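Local structure of serine protease inhibitor 4, isoform B (Drosophila melanogaster, 4P0F) at residues H177-F189 and V197-R209. The protein probably inhibits serine and cysteine endopeptidases. Residues are numbered along the deposited sequence; the frame is centred on the assembly and turned at random.
Sequences HQFAKHLTRPDTF and VQVPMMSLKERFR
Phe179 is wedged between Met202 and Leu204 where the chain leading into an antiparallel β hairpin of the serpin fold lies along the hairpin's second strand. Leu204 CD2 sits over the centre of one ring face, 4.0 Å from the centroid, and Met202 CE covers the opposite face nearer the rim, with SD farther out in a Met-aromatic contact. Met202 CB presses on Phe179 CD2 at 3.4 Å. Trp175 meets the same ring edge-to-face, and Leu269 of strand 263-281, which pairs with the far edge of 197-209, also touches it.

Farther along, strand 185-189 pairs directly with residues Val197 to Met201: Arg185 with Met201, Asp187 with Val199 and Phe189 with Val197 each exchange two backbone hydrogen bonds. Phe189, Val199 and Met201 line one face of this ladder, and the bent Met201 chain (chi2 -74°) carries CE to the edge of the Phe189 ring.

Between these two parts the backbones separate and waters bridge them; one is held by Ala180 O, Thr184 OG1 and Ser203 N, and Glu326 also bonds that hydroxyl. At the looser, water-lined end, the Glu206 carboxylate stacks on the His177 ring, planes 10° apart, with OE1 3.7 Å above its centre. With an alanine in place of His177, this carboxylate would probably lose its flat partner and the water at ND1 that ligand. Toward the turn of the hairpin, Gln198 NE2 donates to Thr188 OG1 at 2.9 Å, the hydroxyl lying 10° out of the amide plane, while Gln198 OE1 accepts from a water that also donates to Asp187 OD1.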
loop_
_atom_site.group_PDB
_atom_site.type_symbol
_atom_site.label_atom_id
_atom_site.label_comp_id
_atom_site.label_asym_id
_atom_site.label_seq_id
_atom_site.Cartn_x
_atom_site.Cartn_y
_atom_site.Cartn_z
ATOM N N HIS A 177 -2.730 -9.661 21.867
ATOM C CA HIS A 177 -1.865 -10.532 22.664
ATOM C C HIS A 177 -0.406 -10.274 22.324
ATOM O O HIS A 177 0.102 -10.766 21.320
ATOM C CB HIS A 177 -2.205 -12.000 22.421
ATOM C CG HIS A 177 -3.654 -12.316 22.607
ATOM N ND1 HIS A 177 -4.302 -12.146 23.811
ATOM C CD2 HIS A 177 -4.582 -12.786 21.742
ATOM C CE1 HIS A 177 -5.566 -12.501 23.680
ATOM N NE2 HIS A 177 -5.763 -12.893 22.435
ATOM N N GLN A 178 0.263 -9.499 23.168
ATOM C CA GLN A 178 1.657 -9.163 22.931
ATOM C C GLN A 178 2.577 -10.336 23.231
ATOM O O GLN A 178 2.251 -11.220 24.034
ATOM C CB GLN A 178 2.070 -7.960 23.772
ATOM C CG GLN A 178 1.337 -6.671 23.440
ATOM C CD GLN A 178 1.777 -5.524 24.319
ATOM O OE1 GLN A 178 2.970 -5.265 24.462
ATOM N NE2 GLN A 178 0.816 -4.837 24.927
ATOM N N PHE A 179 3.726 -10.323 22.566
ATOM C CA PHE A 179 4.805 -11.251 22.831
ATOM C C PHE A 179 5.583 -10.734 24.019
ATOM O O PHE A 179 5.658 -9.523 24.241
ATOM C CB PHE A 179 5.748 -11.381 21.630
ATOM C CG PHE A 179 5.083 -11.848 20.356
ATOM C CD1 PHE A 179 4.382 -10.962 19.547
ATOM C CD2 PHE A 179 5.205 -13.160 19.944
ATOM C CE1 PHE A 179 3.797 -11.393 18.378
ATOM C CE2 PHE A 179 4.608 -13.594 18.770
ATOM C CZ PHE A 179 3.914 -12.712 17.987
ATOM N N ALA A 180 6.160 -11.658 24.770
ATOM C CA ALA A 180 7.059 -11.317 25.856
ATOM C C ALA A 180 8.465 -11.151 25.300
ATOM O O ALA A 180 9.025 -12.089 24.750
ATOM C CB ALA A 180 7.029 -12.390 26.921
ATOM N N LYS A 181 9.049 -9.968 25.475
ATOM C CA LYS A 181 10.393 -9.713 24.971
ATOM C C LYS A 181 11.428 -10.687 25.523
ATOM O O LYS A 181 12.353 -11.075 24.821
ATOM C CB LYS A 181 10.817 -8.280 25.296
ATOM C CG LYS A 181 10.000 -7.228 24.573
ATOM C CD LYS A 181 10.555 -5.824 24.824
ATOM C CE LYS A 181 10.488 -5.434 26.293
ATOM N NZ LYS A 181 9.116 -5.561 26.858
ATOM N N HIS A 182 11.294 -11.086 26.782
ATOM C CA HIS A 182 12.309 -11.940 27.377
ATOM C C HIS A 182 12.273 -13.364 26.820
ATOM O O HIS A 182 13.168 -14.144 27.097
ATOM C CB HIS A 182 12.167 -11.964 28.899
ATOM C CG HIS A 182 11.017 -12.782 29.389
ATOM N ND1 HIS A 182 9.745 -12.270 29.535
ATOM C CD2 HIS A 182 10.949 -14.075 29.785
ATOM C CE1 HIS A 182 8.942 -13.215 29.993
ATOM N NE2 HIS A 182 9.646 -14.320 30.149
ATOM N N LEU A 183 11.265 -13.684 26.009
ATOM C CA LEU A 183 11.149 -15.022 25.431
ATOM C C LEU A 183 11.662 -15.070 23.998
ATOM O O LEU A 183 11.766 -16.144 23.408
ATOM C CB LEU A 183 9.694 -15.506 25.476
ATOM C CG LEU A 183 9.155 -15.801 26.887
ATOM C CD1 LEU A 183 7.718 -16.288 26.816
ATOM C CD2 LEU A 183 10.013 -16.808 27.645
ATOM N N THR A 184 11.984 -13.914 23.434
ATOM C CA THR A 184 12.484 -13.875 22.072
ATOM C C THR A 184 13.882 -14.486 22.050
ATOM O O THR A 184 14.708 -14.201 22.915
ATOM C CB THR A 184 12.474 -12.435 21.543
ATOM O OG1 THR A 184 11.121 -11.976 21.515
ATOM C CG2 THR A 184 13.079 -12.329 20.142
ATOM N N ARG A 185 14.129 -15.356 21.075
ATOM C CA ARG A 185 15.424 -16.020 20.958
ATOM C C ARG A 185 15.881 -16.020 19.514
ATOM O O ARG A 185 15.053 -16.083 18.607
ATOM C CB ARG A 185 15.355 -17.467 21.451
ATOM C CG ARG A 185 14.984 -17.650 22.911
ATOM C CD ARG A 185 16.145 -17.351 23.827
ATOM N NE ARG A 185 15.810 -17.619 25.228
ATOM C CZ ARG A 185 15.141 -16.774 26.006
ATOM N NH1 ARG A 185 14.751 -15.602 25.524
ATOM N NH2 ARG A 185 14.871 -17.090 27.266
ATOM N N PRO A 186 17.200 -15.967 19.292
ATOM C CA PRO A 186 17.691 -16.204 17.932
ATOM C C PRO A 186 17.377 -17.629 17.496
ATOM O O PRO A 186 17.609 -18.573 18.249
ATOM C CB PRO A 186 19.199 -15.973 18.053
ATOM C CG PRO A 186 19.508 -16.233 19.488
ATOM C CD PRO A 186 18.300 -15.806 20.262
ATOM N N ASP A 187 16.833 -17.784 16.302
ATOM C CA ASP A 187 16.574 -19.109 15.773
ATOM C C ASP A 187 16.647 -19.073 14.268
ATOM O O ASP A 187 16.732 -18.008 13.659
ATOM C CB ASP A 187 15.215 -19.644 16.224
ATOM C CG ASP A 187 15.244 -21.144 16.501
ATOM O OD1 ASP A 187 16.069 -21.858 15.890
ATOM O OD2 ASP A 187 14.443 -21.614 17.334
ATOM N N THR A 188 16.607 -20.257 13.681
ATOM C CA THR A 188 16.908 -20.430 12.275
ATOM C C THR A 188 15.796 -19.914 11.380
ATOM O O THR A 188 14.620 -20.188 11.609
ATOM C CB THR A 188 17.167 -21.916 11.973
ATOM O OG1 THR A 188 18.150 -22.412 12.889
ATOM C CG2 THR A 188 17.662 -22.103 10.556
ATOM N N PHE A 189 16.187 -19.136 10.376
ATOM C CA PHE A 189 15.302 -18.775 9.275
ATOM C C PHE A 189 15.855 -19.451 8.030
ATOM O O PHE A 189 17.033 -19.298 7.699
ATOM C CB PHE A 189 15.211 -17.260 9.093
ATOM C CG PHE A 189 14.178 -16.836 8.078
ATOM C CD1 PHE A 189 12.864 -16.623 8.454
ATOM C CD2 PHE A 189 14.524 -16.674 6.751
ATOM C CE1 PHE A 189 11.908 -16.244 7.520
ATOM C CE2 PHE A 189 13.574 -16.292 5.805
ATOM C CZ PHE A 189 12.268 -16.077 6.194
ATOM N N VAL A 197 19.900 -18.624 8.342
ATOM C CA VAL A 197 20.433 -17.546 9.164
ATOM C C VAL A 197 19.756 -17.582 10.523
ATOM O O VAL A 197 18.659 -18.114 10.647
ATOM C CB VAL A 197 20.205 -16.171 8.513
ATOM C CG1 VAL A 197 21.043 -16.037 7.252
ATOM C CG2 VAL A 197 18.731 -15.983 8.210
ATOM N N GLN A 198 20.423 -17.045 11.544
ATOM C CA GLN A 198 19.804 -16.870 12.852
ATOM C C GLN A 198 19.221 -15.466 12.972
ATOM O O GLN A 198 19.924 -14.479 12.766
ATOM C CB GLN A 198 20.820 -17.112 13.971
ATOM C CG GLN A 198 21.453 -18.490 13.936
ATOM C CD GLN A 198 20.438 -19.596 14.112
ATOM O OE1 GLN A 198 19.745 -19.658 15.129
ATOM N NE2 GLN A 198 20.338 -20.473 13.118
ATOM N N VAL A 199 17.938 -15.389 13.306
ATOM C CA VAL A 199 17.254 -14.116 13.513
ATOM C C VAL A 199 16.380 -14.171 14.766
ATOM O O VAL A 199 15.965 -15.246 15.185
ATOM C CB VAL A 199 16.382 -13.742 12.295
ATOM C CG1 VAL A 199 17.243 -13.660 11.042
ATOM C CG2 VAL A 199 15.256 -14.742 12.110
ATOM N N PRO A 200 16.079 -13.008 15.357
ATOM C CA PRO A 200 15.203 -13.002 16.533
ATOM C C PRO A 200 13.814 -13.523 16.229
ATOM O O PRO A 200 13.140 -12.995 15.337
ATOM C CB PRO A 200 15.155 -11.526 16.931
ATOM C CG PRO A 200 15.488 -10.786 15.676
ATOM C CD PRO A 200 16.478 -11.647 14.962
ATOM N N MET A 201 13.414 -14.569 16.951
ATOM C CA MET A 201 12.101 -15.188 16.807
ATOM C C MET A 201 11.279 -14.985 18.065
ATOM O O MET A 201 11.682 -15.399 19.156
ATOM C CB MET A 201 12.222 -16.689 16.526
ATOM C CG MET A 201 12.803 -17.002 15.191
ATOM S SD MET A 201 11.600 -16.675 13.889
ATOM C CE MET A 201 12.487 -17.369 12.500
ATOM N N MET A 202 10.126 -14.355 17.898
ATOM C CA MET A 202 9.195 -14.118 18.984
ATOM C C MET A 202 8.301 -15.328 19.124
ATOM O O MET A 202 7.875 -15.896 18.121
ATOM C CB MET A 202 8.375 -12.861 18.706
ATOM C CG MET A 202 9.232 -11.709 18.227
ATOM S SD MET A 202 8.351 -10.167 17.988
ATOM C CE MET A 202 7.256 -10.565 16.622
ATOM N N SER A 203 8.006 -15.704 20.365
ATOM C CA SER A 203 7.234 -16.911 20.663
ATOM C C SER A 203 6.005 -16.594 21.496
ATOM O O SER A 203 6.103 -15.897 22.505
ATOM C CB SER A 203 8.079 -17.941 21.442
ATOM O OG SER A 203 9.141 -18.466 20.668
ATOM N N LEU A 204 4.872 -17.180 21.130
ATOM C CA LEU A 204 3.643 -16.939 21.863
ATOM C C LEU A 204 2.664 -18.083 21.662
ATOM O O LEU A 204 2.488 -18.555 20.543
ATOM C CB LEU A 204 3.043 -15.611 21.400
ATOM C CG LEU A 204 1.762 -15.063 22.012
ATOM C CD1 LEU A 204 1.924 -14.807 23.493
ATOM C CD2 LEU A 204 1.389 -13.787 21.274
ATOM N N LYS A 205 2.050 -18.539 22.754
ATOM C CA LYS A 205 0.950 -19.495 22.679
ATOM C C LYS A 205 -0.354 -18.804 23.055
ATOM O O LYS A 205 -0.496 -18.283 24.161
ATOM C CB LYS A 205 1.197 -20.700 23.587
ATOM C CG LYS A 205 2.443 -21.480 23.218
ATOM C CD LYS A 205 2.620 -22.709 24.102
ATOM C CE LYS A 205 3.914 -23.441 23.785
ATOM N NZ LYS A 205 5.111 -22.685 24.244
ATOM N N GLU A 206 -1.300 -18.801 22.122
ATOM C CA GLU A 206 -2.578 -18.129 22.308
ATOM C C GLU A 206 -3.610 -18.766 21.386
ATOM O O GLU A 206 -3.248 -19.510 20.473
ATOM C CB GLU A 206 -2.471 -16.629 21.992
ATOM C CG GLU A 206 -1.729 -15.758 22.993
ATOM C CD GLU A 206 -2.538 -15.443 24.233
ATOM O OE1 GLU A 206 -3.732 -15.804 24.287
ATOM O OE2 GLU A 206 -1.976 -14.815 25.156
ATOM N N ARG A 207 -4.887 -18.492 21.636
ATOM C CA ARG A 207 -5.926 -18.789 20.657
ATOM C C ARG A 207 -5.911 -17.688 19.617
ATOM O O ARG A 207 -6.025 -16.509 19.957
ATOM C CB ARG A 207 -7.307 -18.882 21.304
ATOM C CG ARG A 207 -7.595 -20.210 21.981
ATOM C CD ARG A 207 -8.989 -20.230 22.583
ATOM N NE ARG A 207 -10.041 -20.485 21.595
ATOM C CZ ARG A 207 -10.447 -21.697 21.218
ATOM N NH1 ARG A 207 -9.886 -22.788 21.726
ATOM N NH2 ARG A 207 -11.417 -21.821 20.322
ATOM N N PHE A 208 -5.740 -18.082 18.357
ATOM C CA PHE A 208 -5.787 -17.171 17.231
ATOM C C PHE A 208 -6.691 -17.767 16.177
ATOM O O PHE A 208 -6.906 -18.977 16.158
ATOM C CB PHE A 208 -4.411 -16.948 16.609
ATOM C CG PHE A 208 -3.452 -16.180 17.471
ATOM C CD1 PHE A 208 -3.679 -14.846 17.775
ATOM C CD2 PHE A 208 -2.296 -16.778 17.924
ATOM C CE1 PHE A 208 -2.780 -14.133 18.544
ATOM C CE2 PHE A 208 -1.385 -16.067 18.684
ATOM C CZ PHE A 208 -1.632 -14.747 18.995
ATOM N N ARG A 209 -7.209 -16.917 15.302
ATOM C CA ARG A 209 -7.882 -17.377 14.102
ATOM C C ARG A 209 -6.855 -17.986 13.153
ATOM O O ARG A 209 -5.863 -17.351 12.814
ATOM C CB ARG A 209 -8.617 -16.225 13.422
ATOM C CG ARG A 209 -9.745 -15.654 14.245
ATOM C CD ARG A 209 -10.516 -14.628 13.452
ATOM N NE ARG A 209 -11.209 -15.221 12.315
ATOM C CZ ARG A 209 -11.806 -14.515 11.360
ATOM N NH1 ARG A 209 -11.785 -13.191 11.413
ATOM N NH2 ARG A 209 -12.419 -15.134 10.355
HETATM O O HOH W 1 -2.513 -11.507 26.020
HETATM O O HOH W 2 -0.058 -12.486 25.018
HETATM O O HOH W 3 8.825 -13.438 22.246
HETATM O O HOH W 4 5.461 -14.280 24.451
HETATM O O HOH W 5 11.390 -17.433 20.898
HETATM O O HOH W 6 19.079 -22.257 16.036
#